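Local coordinates for carbon dioxide concentrating mechanism protein (Nostoc sp., PDB 4N8X) that probably forms the pentameric vertices of the carboxysome shell, the polyhedral inclusion that sequesters RuBisCO for carbon dioxide fixation, at residues A[4-9]-A[48-53]; A[56-61]-A[75-80]. All coordinates share one frame; numbering follows the deposited sequence.

Both contacts build on the same antiparallel sheet, in which strands 2-11 and 55-60 are neighbours. Contact 2 is the more deeply buried: it pairs strand 55-60 with strand 77-88 through regular backbone hydrogen bonds and apolar side chains, and ends in a salt bridge where other subunits of the pentamer meet. Contact 1 is partly buried and nearer the surface. There the loop before strand 55-60 crosses strand 2-11, with one backbone hydrogen bond, a valine packed against the loop and loosely placed charges. The two contacts touch through Ala4 O and Val56 N and through Ala50 CB and Val56 CG1. Both also reach the second subunit.

Contact 1 of 2, residues A[4-9]-A[48-53]; sequences AKVRGT and VGAGFD
Ala50 is the first residue of the 48-53 loop to touch strand 4-9. Ala50 CB packs on Val6 CG2 at 3.9 Å. Gly51 follows and turns its carbonyl to the same valine, with Gly51 O 3.3 Å from Val6 CB and also close to CG1. Val6 CG1 stands anti to the backbone N (chi1 178°), which brings this methyl to the Gly51 carbonyl oxygen. Ala50 and Gly51 thus both pack on buried Val6. Phe52 comes next and reaches along the strand. Its ring meets the backbone edge-on: Arg7 O lies 3.7 Å from Phe52 CD1, and Gly8 CA is near Phe52 CE1, both close to the ring plane. Asp53 ends the run. Asp53 N donates to Val6 O at 2.7 Å, with an N-H...O angle of 144°, clearly bent. Its OD1 faces Lys5 and Arg7, with no salt bridge to either. The extended Lys5 chain brings CE to 3.6 Å from Asp53 OD1, while Arg7 NE stays 4.0 Å from the same oxygen. Glu89 of the second subunit, the salt-bridge partner of Arg7, also comes near Asp53 OD1 and may offset this attraction. Arg7 and Gly8, at whose backbone the Phe52 ring ends, both face Leu26 in a classic beta bulge. Gly8 and Thr9 pair with a strand of the second subunit, continuing the antiparallel beta barrel sheet of the CcmL/EutN family across the pentamer interface.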
loop_
_atom_site.group_PDB
_atom_site.type_symbol
_atom_site.label_atom_id
_atom_site.label_comp_id
_atom_site.label_asym_id
_atom_site.label_seq_id
_atom_site.Cartn_x
_atom_site.Cartn_y
_atom_site.Cartn_z
ATOM N N ALA A 4 13.039 11.435 -2.746
ATOM C CA ALA A 4 13.243 11.256 -4.181
ATOM C C ALA A 4 13.883 12.508 -4.772
ATOM O O ALA A 4 13.894 13.540 -4.133
ATOM C CB ALA A 4 11.932 10.949 -4.858
ATOM N N LYS A 5 14.420 12.401 -5.987
ATOM C CA LYS A 5 15.076 13.519 -6.669
ATOM C C LYS A 5 14.249 13.899 -7.891
ATOM O O LYS A 5 13.808 13.037 -8.677
ATOM C CB LYS A 5 16.499 13.110 -7.082
ATOM C CG LYS A 5 17.369 14.168 -7.783
ATOM C CD LYS A 5 18.655 13.479 -8.338
ATOM C CE LYS A 5 19.622 14.473 -8.998
ATOM N NZ LYS A 5 20.868 13.803 -9.564
ATOM N N VAL A 6 14.009 15.189 -8.038
ATOM C CA VAL A 6 13.241 15.710 -9.167
ATOM C C VAL A 6 14.062 15.585 -10.432
ATOM O O VAL A 6 15.106 16.214 -10.589
ATOM C CB VAL A 6 12.857 17.187 -8.952
ATOM C CG1 VAL A 6 12.094 17.728 -10.177
ATOM C CG2 VAL A 6 11.948 17.293 -7.719
ATOM N N ARG A 7 13.561 14.802 -11.372
ATOM C CA ARG A 7 14.279 14.595 -12.611
ATOM C C ARG A 7 13.636 15.333 -13.791
ATOM O O ARG A 7 14.341 15.810 -14.689
ATOM C CB ARG A 7 14.418 13.074 -12.889
ATOM C CG ARG A 7 15.297 12.326 -11.901
ATOM C CD ARG A 7 16.718 12.937 -11.806
ATOM N NE ARG A 7 17.349 13.167 -13.115
ATOM C CZ ARG A 7 17.919 12.218 -13.842
ATOM N NH1 ARG A 7 18.474 12.518 -15.003
ATOM N NH2 ARG A 7 17.920 10.950 -13.409
ATOM N N GLY A 8 12.314 15.491 -13.772
ATOM C CA GLY A 8 11.659 16.070 -14.927
ATOM C C GLY A 8 10.150 16.156 -14.804
ATOM O O GLY A 8 9.589 16.053 -13.710
ATOM N N THR A 9 9.487 16.390 -15.928
ATOM C CA THR A 9 8.051 16.644 -15.886
ATOM C C THR A 9 7.362 15.713 -16.848
ATOM O O THR A 9 7.967 15.275 -17.826
ATOM C CB THR A 9 7.713 18.049 -16.331
ATOM O OG1 THR A 9 8.013 18.171 -17.724
ATOM C CG2 THR A 9 8.505 19.073 -15.536
ATOM N N VAL A 48 4.081 22.703 -3.668
ATOM C CA VAL A 48 5.415 22.943 -3.136
ATOM C C VAL A 48 6.314 23.681 -4.141
ATOM O O VAL A 48 6.973 24.647 -3.819
ATOM C CB VAL A 48 6.041 21.609 -2.677
ATOM C CG1 VAL A 48 7.549 21.750 -2.509
ATOM C CG2 VAL A 48 5.372 21.133 -1.370
ATOM N N GLY A 49 6.339 23.216 -5.376
ATOM C CA GLY A 49 7.085 23.942 -6.384
ATOM C C GLY A 49 8.575 23.639 -6.406
ATOM O O GLY A 49 9.408 24.559 -6.409
ATOM N N ALA A 50 8.913 22.354 -6.488
ATOM C CA ALA A 50 10.303 21.896 -6.507
ATOM C C ALA A 50 10.921 22.066 -7.897
ATOM O O ALA A 50 10.201 22.079 -8.919
ATOM C CB ALA A 50 10.406 20.435 -6.044
ATOM N N GLY A 51 12.245 22.228 -7.944
ATOM C CA GLY A 51 12.903 22.525 -9.206
ATOM C C GLY A 51 13.777 21.371 -9.593
ATOM O O GLY A 51 13.816 20.383 -8.865
ATOM N N PHE A 52 14.500 21.487 -10.712
ATOM C CA PHE A 52 15.287 20.344 -11.183
ATOM C C PHE A 52 16.324 19.879 -10.180
ATOM O O PHE A 52 17.038 20.695 -9.606
ATOM C CB PHE A 52 16.001 20.673 -12.493
ATOM C CG PHE A 52 15.097 20.665 -13.677
ATOM C CD1 PHE A 52 14.456 19.503 -14.050
ATOM C CD2 PHE A 52 14.868 21.829 -14.402
ATOM C CE1 PHE A 52 13.606 19.479 -15.161
ATOM C CE2 PHE A 52 14.024 21.816 -15.509
ATOM C CZ PHE A 52 13.385 20.628 -15.883
ATOM N N ASP A 53 16.398 18.557 -9.990
ATOM C CA ASP A 53 17.474 17.918 -9.232
ATOM C C ASP A 53 17.440 18.181 -7.744
ATOM O O ASP A 53 18.323 17.747 -7.026
ATOM C CB ASP A 53 18.840 18.305 -9.815
ATOM C CG ASP A 53 19.004 17.804 -11.223
ATOM O OD1 ASP A 53 18.452 16.725 -11.527
ATOM O OD2 ASP A 53 19.620 18.499 -12.031
#

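Contact 2 of 2, residues A[56-61]-A[75-80]; sequences VLISRG and VDAAVV
Ser59 and Ala78 form the antiparallel hydrogen-bonded pair. Ser59 N donates to Ala78 O and Ala78 N to Ser59 O, each at 3.0 Å. Val80 N adds an almost straight bond to Leu57 O. At the other end Gly61 N reaches Asp76 O at 2.7 Å, but from above the carbonyl plane. CA-H...O contacts, such as Ala77 CA to Ser59 O, fill in between these bonds. In the apolar packing, Ile58 CG2 touches Ala77 CB on the face with Val79 and Arg60, and Val79 CG1 meets Val56 CB at 4.0 Å, the two valines crossing at about a right angle. Val80 packs its CG2 against Leu57 CB and its methyls against Ser59, whose OG bonds to Pro74 O of the third subunit. The charged part is Arg60 with Asp76. Arg60 CG stands anti to the backbone N (chi1 -173°) and the chain bends at chi2, which lays its CG and CD against Asp76 O. The two side chains run alongside each other, and Arg60 NH2 forms a salt bridge to Asp76 OD2 at 2.8 Å, a weak hydrogen bond at 117°. Asp76 OD1 lies over one face of the guanidinium. Asp76 OD2 also accepts from Arg60 N of the second subunit. Strands 55-60 and 77-88 are antiparallel neighbours in the CcmL/EutN beta barrel, and their end reaches the pentamer interface.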
loop_
_atom_site.group_PDB
_atom_site.type_symbol
_atom_site.label_atom_id
_atom_site.label_comp_id
_atom_site.label_asym_id
_atom_site.label_seq_id
_atom_site.Cartn_x
_atom_site.Cartn_y
_atom_site.Cartn_z
ATOM N N VAL A 56 13.228 15.830 -2.543
ATOM C CA VAL A 56 11.929 16.167 -2.014
ATOM C C VAL A 56 11.416 14.957 -1.225
ATOM O O VAL A 56 11.932 13.858 -1.379
ATOM C CB VAL A 56 10.950 16.470 -3.167
ATOM C CG1 VAL A 56 11.400 17.723 -3.923
ATOM C CG2 VAL A 56 10.884 15.277 -4.138
ATOM N N LEU A 57 10.422 15.193 -0.371
ATOM C CA LEU A 57 9.667 14.125 0.244
ATOM C C LEU A 57 8.376 13.907 -0.549
ATOM O O LEU A 57 7.685 14.869 -0.906
ATOM C CB LEU A 57 9.317 14.508 1.671
ATOM C CG LEU A 57 10.517 14.630 2.570
ATOM C CD1 LEU A 57 10.068 15.278 3.853
ATOM C CD2 LEU A 57 10.990 13.201 2.855
ATOM N N ILE A 58 8.051 12.641 -0.764
ATOM C CA ILE A 58 6.819 12.227 -1.426
ATOM C C ILE A 58 5.908 11.545 -0.390
ATOM O O ILE A 58 6.352 10.665 0.334
ATOM C CB ILE A 58 7.131 11.174 -2.475
ATOM C CG1 ILE A 58 8.086 11.711 -3.571
ATOM C CG2 ILE A 58 5.826 10.722 -3.182
ATOM C CD1 ILE A 58 8.363 10.607 -4.667
ATOM N N SER A 59 4.642 11.963 -0.316
ATOM C CA SER A 59 3.629 11.253 0.454
ATOM C C SER A 59 2.798 10.456 -0.518
ATOM O O SER A 59 2.436 10.974 -1.591
ATOM C CB SER A 59 2.762 12.263 1.210
ATOM O OG SER A 59 3.417 12.645 2.402
ATOM N N ARG A 60 2.491 9.206 -0.173
ATOM C CA ARG A 60 1.743 8.333 -1.113
ATOM C C ARG A 60 0.417 7.901 -0.521
ATOM O O ARG A 60 0.224 7.966 0.711
ATOM C CB ARG A 60 2.610 7.110 -1.576
ATOM C CG ARG A 60 1.993 6.163 -2.722
ATOM C CD ARG A 60 2.660 6.216 -4.173
ATOM N NE ARG A 60 1.853 5.557 -5.232
ATOM C CZ ARG A 60 2.204 5.357 -6.524
ATOM N NH1 ARG A 60 3.385 5.740 -7.026
ATOM N NH2 ARG A 60 1.333 4.754 -7.350
ATOM N N GLY A 61 -0.519 7.486 -1.376
ATOM C CA GLY A 61 -1.826 7.046 -0.910
ATOM C C GLY A 61 -2.718 8.250 -0.651
ATOM O O GLY A 61 -2.446 9.331 -1.177
ATOM N N VAL A 75 -4.861 11.320 -7.292
ATOM C CA VAL A 75 -3.429 11.393 -7.128
ATOM C C VAL A 75 -3.091 10.528 -5.923
ATOM O O VAL A 75 -3.778 10.566 -4.894
ATOM C CB VAL A 75 -2.977 12.832 -6.918
ATOM C CG1 VAL A 75 -3.382 13.671 -8.125
ATOM C CG2 VAL A 75 -3.646 13.403 -5.699
ATOM N N ASP A 76 -2.055 9.713 -6.068
ATOM C CA ASP A 76 -1.692 8.822 -4.985
ATOM C C ASP A 76 -0.264 9.080 -4.599
ATOM O O ASP A 76 0.320 8.286 -3.864
ATOM C CB ASP A 76 -1.867 7.357 -5.411
ATOM C CG ASP A 76 -1.091 7.019 -6.687
ATOM O OD1 ASP A 76 -0.344 7.899 -7.179
ATOM O OD2 ASP A 76 -1.229 5.868 -7.182
ATOM N N ALA A 77 0.307 10.177 -5.123
ATOM C CA ALA A 77 1.684 10.602 -4.807
ATOM C C ALA A 77 1.807 12.089 -5.032
ATOM O O ALA A 77 1.346 12.601 -6.069
ATOM C CB ALA A 77 2.764 9.822 -5.653
ATOM N N ALA A 78 2.308 12.781 -4.005
ATOM C CA ALA A 78 2.436 14.231 -4.007
ATOM C C ALA A 78 3.780 14.658 -3.395
ATOM O O ALA A 78 4.261 14.052 -2.422
ATOM C CB ALA A 78 1.216 14.901 -3.258
ATOM N N VAL A 79 4.356 15.716 -3.955
ATOM C CA VAL A 79 5.506 16.365 -3.352
ATOM C C VAL A 79 5.046 17.193 -2.155
ATOM O O VAL A 79 4.126 17.979 -2.265
ATOM C CB VAL A 79 6.259 17.203 -4.399
ATOM C CG1 VAL A 79 7.332 18.072 -3.741
ATOM C CG2 VAL A 79 6.867 16.277 -5.457
ATOM N N VAL A 80 5.621 16.954 -0.966
ATOM C CA VAL A 80 5.136 17.679 0.191
ATOM C C VAL A 80 6.186 18.599 0.786
ATOM O O VAL A 80 5.868 19.504 1.559
ATOM C CB VAL A 80 4.500 16.746 1.288
ATOM C CG1 VAL A 80 3.365 15.924 0.704
ATOM C CG2 VAL A 80 5.545 15.794 1.943
#